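Local structure of glucose-6-phosphate dehydrogenase (Trypanosoma cruzi, 5AQ1) at residues S279-E284 and I376-K381; H273-L278 and Q300-V305; I362-K367 and E496-I501; D293-K298 and V460-A465. The protein catalyses the NADP-dependent oxidation of glucose 6-phosphate to 6-phosphogluconolactone, the first step of the oxidative pentose phosphate pathway. One frame throughout, in Å; residues are numbered along the deposited sequence.

Overall arrangement
All four contacts lie in the C-terminal part of the chain, where helices pack on a large mixed sheet. Contacts 1 and 2 share helix 264-282, with centres about 11 Å apart; contacts 2 and 4 share helix 291-302, with centres about 9 Å apart. Gln276 of contact 2 joins the charged pair of contact 4. Contact 3 lies further out, about 18 Å between centres from contact 2, yet Leu274 touches Ile363, and both contacts reach the bound glucose 6-phosphate, through His273 and Lys367. Contact 1 is more remote: the side chain of Ile376 is about 13 Å from the sugar. Contacts 3 and 4 do not touch, their nearest atoms being about 12 Å apart.

Contact 1: S279-E284 and I376-K381; sequences SLLTME and IRIQFK
Ile376, on strand 373-380, meets Leu281 of the last helical turn of 264-282 tip to tip. Its CG2 methyl does the touching, 3.5 Å from Leu281 CD1 and 3.9 Å from Leu281 CD2, so that one methyl sits against the forked end of the leucine. With chi1 at -60°, CG2 lies anti to the strand's own N, while the longer CG1-CD1 branch runs off beside it; there Ile376 CD1 packs on Ile277 CG2 at 3.6 Å, one turn earlier on the same helix. The two branches of Ile376 therefore grip successive turns. Arg377 points to the other side of the sheet, where its guanidinium forms salt bridges with Asp375 and Glu395. Ile378 again points toward the helix, but its CD1 methyl comes only to 4.4 Å from Leu281 CD2, a loose contact at the border of the patch. Beyond it the strand leaves the helix behind, and Phe380 packs on Val230 of the second subunit. Ile245 of strand 240-248, next to 373-380 in the sheet, also lies against Leu281. Hydrocarbon meets hydrocarbon throughout, with no hydrogen bond between the segments: the strand's backbone bonds go to strands 240-248 and 395-401, and the helix end has polar ties of its own, from Leu280 O to Arg225 and from Leu281 O to Trp235. Between these two segments, then, the join is made by buried methyl packing.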
# COMPACT_ATOMS: atom_id res chain seq x y z
N SER B 279 10.93 -15.97 13.55
CA SER B 279 11.01 -16.40 12.16
C SER B 279 9.62 -16.57 11.54
O SER B 279 9.41 -16.21 10.39
CB SER B 279 11.80 -17.70 12.02
OG SER B 279 11.08 -18.80 12.54
N LEU B 280 8.68 -17.10 12.31
CA LEU B 280 7.31 -17.26 11.84
C LEU B 280 6.62 -15.91 11.62
O LEU B 280 5.83 -15.76 10.69
CB LEU B 280 6.50 -18.12 12.81
CG LEU B 280 6.93 -19.58 12.90
CD1 LEU B 280 6.31 -20.25 14.12
CD2 LEU B 280 6.57 -20.34 11.64
N LEU B 281 6.91 -14.94 12.49
CA LEU B 281 6.32 -13.61 12.39
C LEU B 281 6.89 -12.75 11.26
O LEU B 281 6.25 -11.80 10.84
CB LEU B 281 6.50 -12.86 13.71
CG LEU B 281 5.76 -13.41 14.93
CD1 LEU B 281 6.31 -12.77 16.20
CD2 LEU B 281 4.26 -13.18 14.82
N THR B 282 8.10 -13.07 10.79
CA THR B 282 8.82 -12.22 9.85
C THR B 282 9.03 -12.81 8.45
O THR B 282 9.27 -12.07 7.50
CB THR B 282 10.21 -11.84 10.40
OG1 THR B 282 10.95 -13.02 10.71
CG2 THR B 282 10.06 -10.99 11.66
N MET B 283 8.97 -14.14 8.32
CA MET B 283 9.19 -14.81 7.04
C MET B 283 8.25 -14.28 5.95
O MET B 283 7.18 -13.75 6.25
CB MET B 283 9.00 -16.33 7.17
CG MET B 283 7.59 -16.76 7.56
SD MET B 283 7.40 -18.54 7.81
CE MET B 283 6.67 -19.02 6.25
N GLU B 284 8.67 -14.44 4.70
CA GLU B 284 7.80 -14.16 3.57
C GLU B 284 6.77 -15.27 3.42
O GLU B 284 6.89 -16.34 4.01
CB GLU B 284 8.61 -14.02 2.28
CG GLU B 284 9.53 -12.82 2.24
CD GLU B 284 8.77 -11.50 2.23
OE1 GLU B 284 7.75 -11.41 1.51
OE2 GLU B 284 9.19 -10.57 2.95
N ILE B 376 2.92 -12.36 22.10
CA ILE B 376 3.44 -11.66 20.94
C ILE B 376 2.60 -10.41 20.79
O ILE B 376 1.37 -10.48 20.82
CB ILE B 376 3.30 -12.54 19.68
CG1 ILE B 376 4.08 -13.84 19.84
CG2 ILE B 376 3.78 -11.79 18.44
CD1 ILE B 376 3.60 -14.95 18.94
N ARG B 377 3.25 -9.26 20.66
CA ARG B 377 2.55 -8.00 20.48
C ARG B 377 3.00 -7.28 19.21
O ARG B 377 4.14 -6.84 19.12
CB ARG B 377 2.74 -7.11 21.71
CG ARG B 377 1.95 -7.59 22.92
CD ARG B 377 2.47 -6.98 24.21
NE ARG B 377 1.73 -7.47 25.37
CZ ARG B 377 0.53 -7.04 25.75
NH1 ARG B 377 -0.11 -6.10 25.07
NH2 ARG B 377 -0.04 -7.56 26.83
N ILE B 378 2.09 -7.19 18.24
CA ILE B 378 2.33 -6.44 17.01
C ILE B 378 1.72 -5.05 17.19
O ILE B 378 0.51 -4.87 17.01
CB ILE B 378 1.68 -7.12 15.78
CG1 ILE B 378 1.99 -8.62 15.73
CG2 ILE B 378 2.12 -6.43 14.49
CD1 ILE B 378 3.46 -8.94 15.53
N GLN B 379 2.55 -4.08 17.56
CA GLN B 379 2.09 -2.72 17.80
C GLN B 379 2.15 -1.88 16.53
O GLN B 379 3.23 -1.61 16.00
CB GLN B 379 2.92 -2.07 18.91
CG GLN B 379 2.46 -0.69 19.31
CD GLN B 379 3.09 -0.22 20.61
OE1 GLN B 379 4.06 0.53 20.60
NE2 GLN B 379 2.56 -0.68 21.73
N PHE B 380 0.98 -1.47 16.05
CA PHE B 380 0.87 -0.67 14.82
C PHE B 380 1.15 0.81 15.08
O PHE B 380 1.22 1.26 16.22
CB PHE B 380 -0.51 -0.85 14.18
CG PHE B 380 -0.82 -2.28 13.82
CD1 PHE B 380 -0.31 -2.84 12.65
CD2 PHE B 380 -1.61 -3.07 14.65
CE1 PHE B 380 -0.59 -4.16 12.32
CE2 PHE B 380 -1.89 -4.39 14.32
CZ PHE B 380 -1.38 -4.93 13.15
N LYS B 381 1.34 1.54 13.99
CA LYS B 381 1.60 2.97 14.05
C LYS B 381 0.38 3.75 14.50
O LYS B 381 -0.75 3.28 14.39
CB LYS B 381 2.04 3.49 12.68
CG LYS B 381 3.43 3.05 12.27
CD LYS B 381 3.65 3.33 10.79
CE LYS B 381 5.12 3.57 10.48
NZ LYS B 381 5.37 3.54 9.01

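Contact 2: H273-L278 and Q300-V305. With BG6 (6-O-phosphono-beta-D-glucopyranose), chain F.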
# COMPACT_ATOMS: atom_id res chain seq x y z
N HIS B 273 13.39 -20.81 21.29
CA HIS B 273 11.93 -20.64 21.34
C HIS B 273 11.47 -19.33 20.71
O HIS B 273 10.60 -19.32 19.84
CB HIS B 273 11.42 -20.69 22.79
CG HIS B 273 11.71 -21.99 23.49
ND1 HIS B 273 11.47 -23.21 22.91
CD2 HIS B 273 12.19 -22.24 24.73
CE1 HIS B 273 11.80 -24.17 23.76
NE2 HIS B 273 12.24 -23.60 24.87
N LEU B 274 12.07 -18.22 21.14
CA LEU B 274 11.63 -16.90 20.70
C LEU B 274 12.13 -16.55 19.30
O LEU B 274 11.47 -15.79 18.58
CB LEU B 274 12.05 -15.83 21.72
CG LEU B 274 11.63 -16.07 23.18
CD1 LEU B 274 11.83 -14.79 23.99
CD2 LEU B 274 10.20 -16.56 23.30
N THR B 275 13.27 -17.10 18.91
CA THR B 275 13.77 -16.94 17.54
C THR B 275 12.90 -17.72 16.56
O THR B 275 12.69 -17.29 15.43
CB THR B 275 15.24 -17.39 17.43
OG1 THR B 275 16.04 -16.61 18.32
CG2 THR B 275 15.76 -17.21 16.00
N GLN B 276 12.39 -18.88 16.98
CA GLN B 276 11.43 -19.63 16.17
C GLN B 276 10.17 -18.80 15.92
O GLN B 276 9.70 -18.68 14.79
CB GLN B 276 11.05 -20.95 16.86
CG GLN B 276 12.04 -22.08 16.64
CD GLN B 276 12.07 -22.56 15.21
OE1 GLN B 276 11.13 -22.35 14.44
NE2 GLN B 276 13.16 -23.22 14.83
N ILE B 277 9.64 -18.23 17.00
CA ILE B 277 8.49 -17.33 16.90
C ILE B 277 8.83 -16.14 16.01
O ILE B 277 8.04 -15.76 15.14
CB ILE B 277 8.02 -16.86 18.30
CG1 ILE B 277 7.35 -18.02 19.03
CG2 ILE B 277 7.05 -15.69 18.19
CD1 ILE B 277 7.19 -17.81 20.52
N LEU B 278 10.02 -15.56 16.21
CA LEU B 278 10.48 -14.44 15.38
C LEU B 278 10.42 -14.79 13.90
O LEU B 278 9.93 -14.00 13.09
CB LEU B 278 11.90 -14.03 15.76
CG LEU B 278 12.58 -12.98 14.88
CD1 LEU B 278 11.80 -11.67 14.89
CD2 LEU B 278 14.01 -12.75 15.34
N GLN B 300 15.53 -18.20 5.34
CA GLN B 300 15.77 -17.01 4.53
C GLN B 300 15.73 -15.74 5.36
O GLN B 300 16.64 -14.91 5.27
CB GLN B 300 14.72 -16.94 3.41
CG GLN B 300 14.83 -15.75 2.47
CD GLN B 300 16.16 -15.67 1.76
OE1 GLN B 300 16.80 -16.68 1.52
NE2 GLN B 300 16.59 -14.46 1.42
N VAL B 301 14.70 -15.58 6.18
CA VAL B 301 14.53 -14.38 7.00
C VAL B 301 15.52 -14.32 8.16
O VAL B 301 16.02 -13.24 8.49
CB VAL B 301 13.07 -14.20 7.50
CG1 VAL B 301 12.70 -15.20 8.58
CG2 VAL B 301 12.86 -12.78 8.01
N LEU B 302 15.83 -15.46 8.77
CA LEU B 302 16.79 -15.48 9.87
C LEU B 302 18.19 -15.06 9.42
O LEU B 302 18.92 -14.41 10.18
CB LEU B 302 16.85 -16.86 10.54
CG LEU B 302 15.69 -17.24 11.47
CD1 LEU B 302 16.00 -18.57 12.13
CD2 LEU B 302 15.41 -16.18 12.53
N ARG B 303 18.55 -15.38 8.18
CA ARG B 303 19.84 -14.95 7.62
C ARG B 303 19.89 -13.44 7.33
O ARG B 303 20.96 -12.89 7.09
CB ARG B 303 20.17 -15.75 6.35
CG ARG B 303 20.54 -17.20 6.65
CD ARG B 303 20.86 -18.00 5.39
NE ARG B 303 22.13 -17.60 4.77
CZ ARG B 303 22.27 -16.96 3.60
NH1 ARG B 303 21.21 -16.61 2.86
NH2 ARG B 303 23.49 -16.66 3.16
N GLN B 304 18.73 -12.78 7.36
CA GLN B 304 18.63 -11.33 7.18
C GLN B 304 18.54 -10.55 8.50
O GLN B 304 18.48 -9.33 8.49
CB GLN B 304 17.42 -11.00 6.32
CG GLN B 304 17.50 -11.60 4.93
CD GLN B 304 16.22 -11.41 4.13
OE1 GLN B 304 15.27 -10.80 4.60
NE2 GLN B 304 16.20 -11.94 2.92
N VAL B 305 18.51 -11.26 9.63
CA VAL B 305 18.49 -10.61 10.94
C VAL B 305 19.89 -10.12 11.27
O VAL B 305 20.86 -10.87 11.15
CB VAL B 305 18.00 -11.57 12.04
CG1 VAL B 305 18.08 -10.90 13.41
CG2 VAL B 305 16.57 -12.03 11.76
C1 BG6 F . 12.64 -25.17 28.26
C2 BG6 F . 13.73 -24.33 28.93
O1 BG6 F . 13.00 -25.45 26.90
O5 BG6 F . 11.40 -24.47 28.29
C3 BG6 F . 13.31 -23.99 30.35
O2 BG6 F . 14.98 -25.03 28.94
C4 BG6 F . 11.96 -23.28 30.30
O3 BG6 F . 14.27 -23.16 31.00
C5 BG6 F . 10.94 -24.18 29.61
O4 BG6 F . 11.55 -22.95 31.62
C6 BG6 F . 9.57 -23.52 29.56
O6 BG6 F . 8.67 -24.28 28.76
P BG6 F . 7.09 -24.00 28.82
O1P BG6 F . 6.95 -22.52 28.53
O2P BG6 F . 6.50 -24.86 27.74
O3P BG6 F . 6.71 -24.40 30.23
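The apolar part of this contact rests on Thr275 and Leu302, whose side chains cross obliquely. The threonine offers its methyl: CG2 lies 3.6 Å from Leu302 CD2 and 4.1 Å from Leu302 CD1, touching both arms of the leucine fork. A chi1 of -59° puts CG2 anti to the backbone N and leaves OG1 beside that N, anti to the carbonyl carbon, where the hydroxyl bonds to the carbonyl oxygen of Ile270, a preceding turn of the same helix, and to Tyr470 OH. Its polar and apolar faces are thus used separately. A looser pair follows one turn further along the helix, Leu278 CD2 approaching Val305 CG2 to 4.5 Å; a type I turn from Leu302 to Val305 carries the valine round to this side.

The bond to the ligand belongs to His273. Its NE2 meets the sugar hydroxyl O1 of glucose 6-phosphate at 2.8 Å, in the plane of the ring and nearly straight at 163°. O1 sits on C1, the carbon oxidised in the reaction. ND1 bonds to Asp210 OD1, which should fix the rotation of the ring, and Tyr212 stacks on it.

Helix 264-282 thus runs between several partners: Leu274, Ile277 and Leu278 pack on strand 240-248, Leu274 and Leu278 on strand 361-366 too, while helix 460-479 closes over Thr275, Leu302 and Val305.

Contact 3: I362-K367 and E496-I501. With BG6 (6-O-phosphono-beta-D-glucopyranose), chain F.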
# COMPACT_ATOMS: atom_id res chain seq x y z
N ILE B 362 11.64 -6.27 19.63
CA ILE B 362 12.01 -6.40 21.03
C ILE B 362 11.80 -7.84 21.47
O ILE B 362 10.67 -8.32 21.50
CB ILE B 362 11.17 -5.49 21.95
CG1 ILE B 362 11.06 -4.07 21.39
CG2 ILE B 362 11.74 -5.47 23.36
CD1 ILE B 362 12.39 -3.39 21.18
N ILE B 363 12.88 -8.53 21.81
CA ILE B 363 12.80 -9.88 22.36
C ILE B 363 13.13 -9.78 23.83
O ILE B 363 14.20 -9.30 24.19
CB ILE B 363 13.82 -10.85 21.72
CG1 ILE B 363 13.84 -10.72 20.19
CG2 ILE B 363 13.54 -12.28 22.15
CD1 ILE B 363 12.67 -11.37 19.49
N ARG B 364 12.22 -10.23 24.70
CA ARG B 364 12.53 -10.27 26.12
C ARG B 364 12.15 -11.60 26.76
O ARG B 364 11.15 -12.23 26.41
CB ARG B 364 11.89 -9.08 26.86
CG ARG B 364 10.40 -8.94 26.68
CD ARG B 364 9.90 -7.71 27.40
NE ARG B 364 8.45 -7.74 27.54
CZ ARG B 364 7.76 -7.13 28.50
NH1 ARG B 364 8.37 -6.41 29.43
NH2 ARG B 364 6.43 -7.24 28.52
N ALA B 365 12.98 -12.01 27.71
CA ALA B 365 12.84 -13.30 28.36
C ALA B 365 13.47 -13.23 29.74
O ALA B 365 14.61 -12.77 29.89
CB ALA B 365 13.52 -14.39 27.53
N GLY B 366 12.73 -13.66 30.75
CA GLY B 366 13.25 -13.66 32.11
C GLY B 366 12.60 -14.70 33.00
O GLY B 366 11.44 -15.05 32.82
N LYS B 367 13.39 -15.20 33.96
CA LYS B 367 12.89 -16.06 35.02
C LYS B 367 12.84 -15.24 36.31
O LYS B 367 13.42 -14.15 36.38
CB LYS B 367 13.79 -17.29 35.18
CG LYS B 367 13.68 -18.28 34.03
CD LYS B 367 14.62 -19.47 34.21
CE LYS B 367 14.52 -20.46 33.05
NZ LYS B 367 13.44 -21.46 33.23
N GLU B 496 15.89 -0.33 34.14
CA GLU B 496 16.44 0.17 32.87
C GLU B 496 16.09 -0.73 31.67
O GLU B 496 16.30 -0.33 30.53
CB GLU B 496 17.95 0.46 32.95
CG GLU B 496 18.82 -0.51 33.74
CD GLU B 496 18.87 -0.22 35.24
OE1 GLU B 496 19.69 0.63 35.67
OE2 GLU B 496 18.09 -0.85 35.98
N ALA B 497 15.54 -1.91 31.94
CA ALA B 497 14.94 -2.72 30.89
C ALA B 497 13.70 -2.04 30.31
O ALA B 497 13.51 -2.02 29.10
CB ALA B 497 14.58 -4.10 31.42
N GLN B 498 12.87 -1.46 31.18
CA GLN B 498 11.68 -0.74 30.73
C GLN B 498 12.03 0.53 29.95
O GLN B 498 11.37 0.85 28.97
CB GLN B 498 10.77 -0.38 31.91
CG GLN B 498 10.06 -1.57 32.54
CD GLN B 498 9.21 -2.35 31.54
OE1 GLN B 498 8.69 -1.79 30.57
NE2 GLN B 498 9.05 -3.65 31.79
N GLU B 499 13.06 1.24 30.40
CA GLU B 499 13.52 2.43 29.70
C GLU B 499 14.10 2.06 28.34
O GLU B 499 13.86 2.76 27.35
CB GLU B 499 14.54 3.19 30.55
CG GLU B 499 15.06 4.49 29.94
CD GLU B 499 13.95 5.44 29.50
OE1 GLU B 499 12.86 5.45 30.11
OE2 GLU B 499 14.18 6.20 28.53
N PHE B 500 14.85 0.96 28.29
CA PHE B 500 15.38 0.45 27.02
C PHE B 500 14.26 0.11 26.04
O PHE B 500 14.36 0.40 24.85
CB PHE B 500 16.27 -0.77 27.26
CG PHE B 500 16.79 -1.39 25.99
CD1 PHE B 500 17.79 -0.77 25.27
CD2 PHE B 500 16.27 -2.59 25.53
CE1 PHE B 500 18.28 -1.34 24.10
CE2 PHE B 500 16.75 -3.17 24.36
CZ PHE B 500 17.76 -2.54 23.64
N ILE B 501 13.20 -0.53 26.55
CA ILE B 501 12.04 -0.88 25.72
C ILE B 501 11.36 0.38 25.18
O ILE B 501 11.00 0.44 24.01
CB ILE B 501 11.02 -1.74 26.51
CG1 ILE B 501 11.60 -3.14 26.73
CG2 ILE B 501 9.70 -1.86 25.75
CD1 ILE B 501 10.86 -3.98 27.75
C1 BG6 F . 12.64 -25.17 28.26
C2 BG6 F . 13.73 -24.33 28.93
O1 BG6 F . 13.00 -25.45 26.90
O5 BG6 F . 11.40 -24.47 28.29
C3 BG6 F . 13.31 -23.99 30.35
O2 BG6 F . 14.98 -25.03 28.94
C4 BG6 F . 11.96 -23.28 30.30
O3 BG6 F . 14.27 -23.16 31.00
C5 BG6 F . 10.94 -24.18 29.61
O4 BG6 F . 11.55 -22.95 31.62
C6 BG6 F . 9.57 -23.52 29.56
O6 BG6 F . 8.67 -24.28 28.76
P BG6 F . 7.09 -24.00 28.82
O1P BG6 F . 6.95 -22.52 28.53
O2P BG6 F . 6.50 -24.86 27.74
O3P BG6 F . 6.71 -24.40 30.23
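Arg364 and Ile501 bring the strand and the helix together across an approach of 10.9 Å between their axes, the two running nearly antiparallel at 162°. The arginine leaves its backbone with CG between the N and the carbonyl carbon (chi1 55°) and then stays extended from CG to NE, which carries the guanidinium obliquely over strand 240-248. The isoleucine crosses this rod at about a right angle, its CD1 resting 3.9 Å from both Arg364 CD and Arg364 NH1. Farther out, the bent chain of Gln498 returns its amide toward the arginine, NE2 standing 3.7 Å from Arg364 NH1 with the guanidinium and amide planes 85° apart. Both atoms are donors and no hydrogen bond joins them; Arg364 NE instead bonds to Thr246 OG1 on the adjoining strand. Ile362 CG2 packs on Ile501 CG1 at 4.1 Å, the purely apolar part of the contact.

Just past the strand, Lys367 is stretched out until a bend at its last torsion, and NZ reaches the substrate hydroxyls O4 and O3, each at 2.9 Å; Glu249 forms a salt bridge with the same nitrogen. Alternate residues of strand 361-366 face helix 495-504 on one side and helix 264-282 on the other, as belongs to the alpha+beta domain of glucose-6-phosphate dehydrogenases, a large, mostly antiparallel sheet with helices packed against it, here with the sugar site at the strand's end.

Contact 4: D293-K298 and V460-A465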
# COMPACT_ATOMS: atom_id res chain seq x y z
N ASP B 293 9.15 -25.85 1.87
CA ASP B 293 8.82 -24.50 1.42
C ASP B 293 8.67 -23.55 2.61
O ASP B 293 9.08 -22.39 2.53
CB ASP B 293 7.55 -24.49 0.57
CG ASP B 293 7.80 -24.90 -0.87
OD1 ASP B 293 8.96 -24.86 -1.31
OD2 ASP B 293 6.83 -25.25 -1.58
N ILE B 294 8.10 -24.04 3.71
CA ILE B 294 7.95 -23.24 4.93
C ILE B 294 9.30 -23.03 5.62
O ILE B 294 9.64 -21.91 5.99
CB ILE B 294 6.93 -23.87 5.89
CG1 ILE B 294 5.52 -23.78 5.29
CG2 ILE B 294 6.95 -23.16 7.24
CD1 ILE B 294 4.48 -24.65 5.97
N ARG B 295 10.06 -24.10 5.78
CA ARG B 295 11.37 -24.02 6.43
C ARG B 295 12.37 -23.17 5.65
O ARG B 295 13.20 -22.49 6.25
CB ARG B 295 11.94 -25.41 6.63
CG ARG B 295 11.46 -26.10 7.90
CD ARG B 295 11.60 -27.60 7.75
NE ARG B 295 12.39 -28.20 8.81
CZ ARG B 295 13.07 -29.35 8.70
NH1 ARG B 295 13.08 -30.04 7.56
NH2 ARG B 295 13.76 -29.80 9.74
N ASP B 296 12.30 -23.22 4.32
CA ASP B 296 13.12 -22.35 3.47
C ASP B 296 12.90 -20.89 3.83
O ASP B 296 13.87 -20.14 3.99
CB ASP B 296 12.80 -22.57 1.98
CG ASP B 296 13.51 -23.78 1.39
OD1 ASP B 296 14.12 -24.57 2.13
OD2 ASP B 296 13.43 -23.95 0.15
N GLU B 297 11.64 -20.48 3.97
CA GLU B 297 11.33 -19.08 4.29
C GLU B 297 11.82 -18.68 5.68
O GLU B 297 12.25 -17.54 5.88
CB GLU B 297 9.83 -18.80 4.17
CG GLU B 297 9.26 -18.92 2.77
CD GLU B 297 9.95 -18.05 1.74
OE1 GLU B 297 10.53 -17.00 2.11
OE2 GLU B 297 9.91 -18.40 0.55
N LYS B 298 11.75 -19.61 6.63
CA LYS B 298 12.22 -19.35 7.98
C LYS B 298 13.74 -19.14 7.99
O LYS B 298 14.23 -18.22 8.64
CB LYS B 298 11.84 -20.49 8.92
CG LYS B 298 10.33 -20.62 9.13
CD LYS B 298 9.96 -21.92 9.82
CE LYS B 298 10.26 -21.87 11.31
NZ LYS B 298 10.03 -23.19 11.97
N VAL B 460 18.83 -28.17 9.93
CA VAL B 460 20.25 -27.96 10.23
C VAL B 460 20.71 -26.53 9.93
O VAL B 460 21.43 -25.93 10.72
CB VAL B 460 21.15 -29.01 9.52
CG1 VAL B 460 21.10 -28.88 8.00
CG2 VAL B 460 22.59 -28.90 10.01
N ASP B 461 20.28 -25.99 8.79
CA ASP B 461 20.65 -24.63 8.38
C ASP B 461 19.86 -23.56 9.15
O ASP B 461 20.37 -22.48 9.41
CB ASP B 461 20.51 -24.45 6.86
CG ASP B 461 19.09 -24.69 6.35
OD1 ASP B 461 18.32 -25.42 7.00
OD2 ASP B 461 18.75 -24.15 5.27
N GLU B 462 18.62 -23.89 9.50
CA GLU B 462 17.79 -23.05 10.37
C GLU B 462 18.46 -22.84 11.73
O GLU B 462 18.46 -21.73 12.26
CB GLU B 462 16.43 -23.73 10.55
CG GLU B 462 15.37 -22.94 11.30
CD GLU B 462 14.04 -23.69 11.36
OE1 GLU B 462 13.90 -24.73 10.68
OE2 GLU B 462 13.12 -23.23 12.08
N LEU B 463 19.02 -23.91 12.28
CA LEU B 463 19.73 -23.86 13.55
C LEU B 463 20.97 -22.97 13.48
O LEU B 463 21.20 -22.14 14.37
CB LEU B 463 20.14 -25.28 13.95
CG LEU B 463 20.69 -25.50 15.36
CD1 LEU B 463 19.63 -25.33 16.45
CD2 LEU B 463 21.28 -26.90 15.40
N ASP B 464 21.77 -23.14 12.43
CA ASP B 464 22.96 -22.33 12.17
C ASP B 464 22.65 -20.83 12.08
O ASP B 464 23.38 -20.01 12.62
CB ASP B 464 23.65 -22.79 10.87
CG ASP B 464 24.88 -21.95 10.52
OD1 ASP B 464 25.92 -22.11 11.19
OD2 ASP B 464 24.81 -21.14 9.58
N ALA B 465 21.57 -20.49 11.38
CA ALA B 465 21.15 -19.10 11.23
C ALA B 465 20.82 -18.46 12.58
O ALA B 465 21.14 -17.29 12.81
CB ALA B 465 19.96 -19.00 10.29
O HOH W 1 11.12 -25.38 11.08
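Lys298 and Glu462 face each other between two helices in a buried salt bridge: Lys298 NZ donates to Glu462 OE2 at 3.1 Å, arriving on the syn side and 21° out of the carboxylate plane. A water completes a second path, lying 2.6 Å from Lys298 NZ and 2.9 Å from Glu462 OE1. That other oxygen is also flanked by Arg295, whose CG comes to 3.9 Å from Glu462 OE1; the charged NE is 4.2 Å from Glu462 OE1, a nearby opposite charge beyond salt-bridge range, and the guanidinium and carboxylate planes stand 76° apart. Glu462 reaches across because its CG lies anti to the backbone N (chi1 -173°) and the chain stays extended.

Within the alpha+beta domain, helix 291-302 thus meets the first turn of helix 460-479, where Glu462 OE1 also accepts the backbone N of Arg459, just before the helix. Gln276, from helix 264-282, ties the pair together from a third side: its OE1 accepts from Lys298 NZ while its NE2 donates to Glu462 OE2. Arg295 is held by Glu292 and by the carbonyl of Phe457. On the outer side of 293-298, Asp296 and Glu297 form salt bridges with Arg287 of the third subunit.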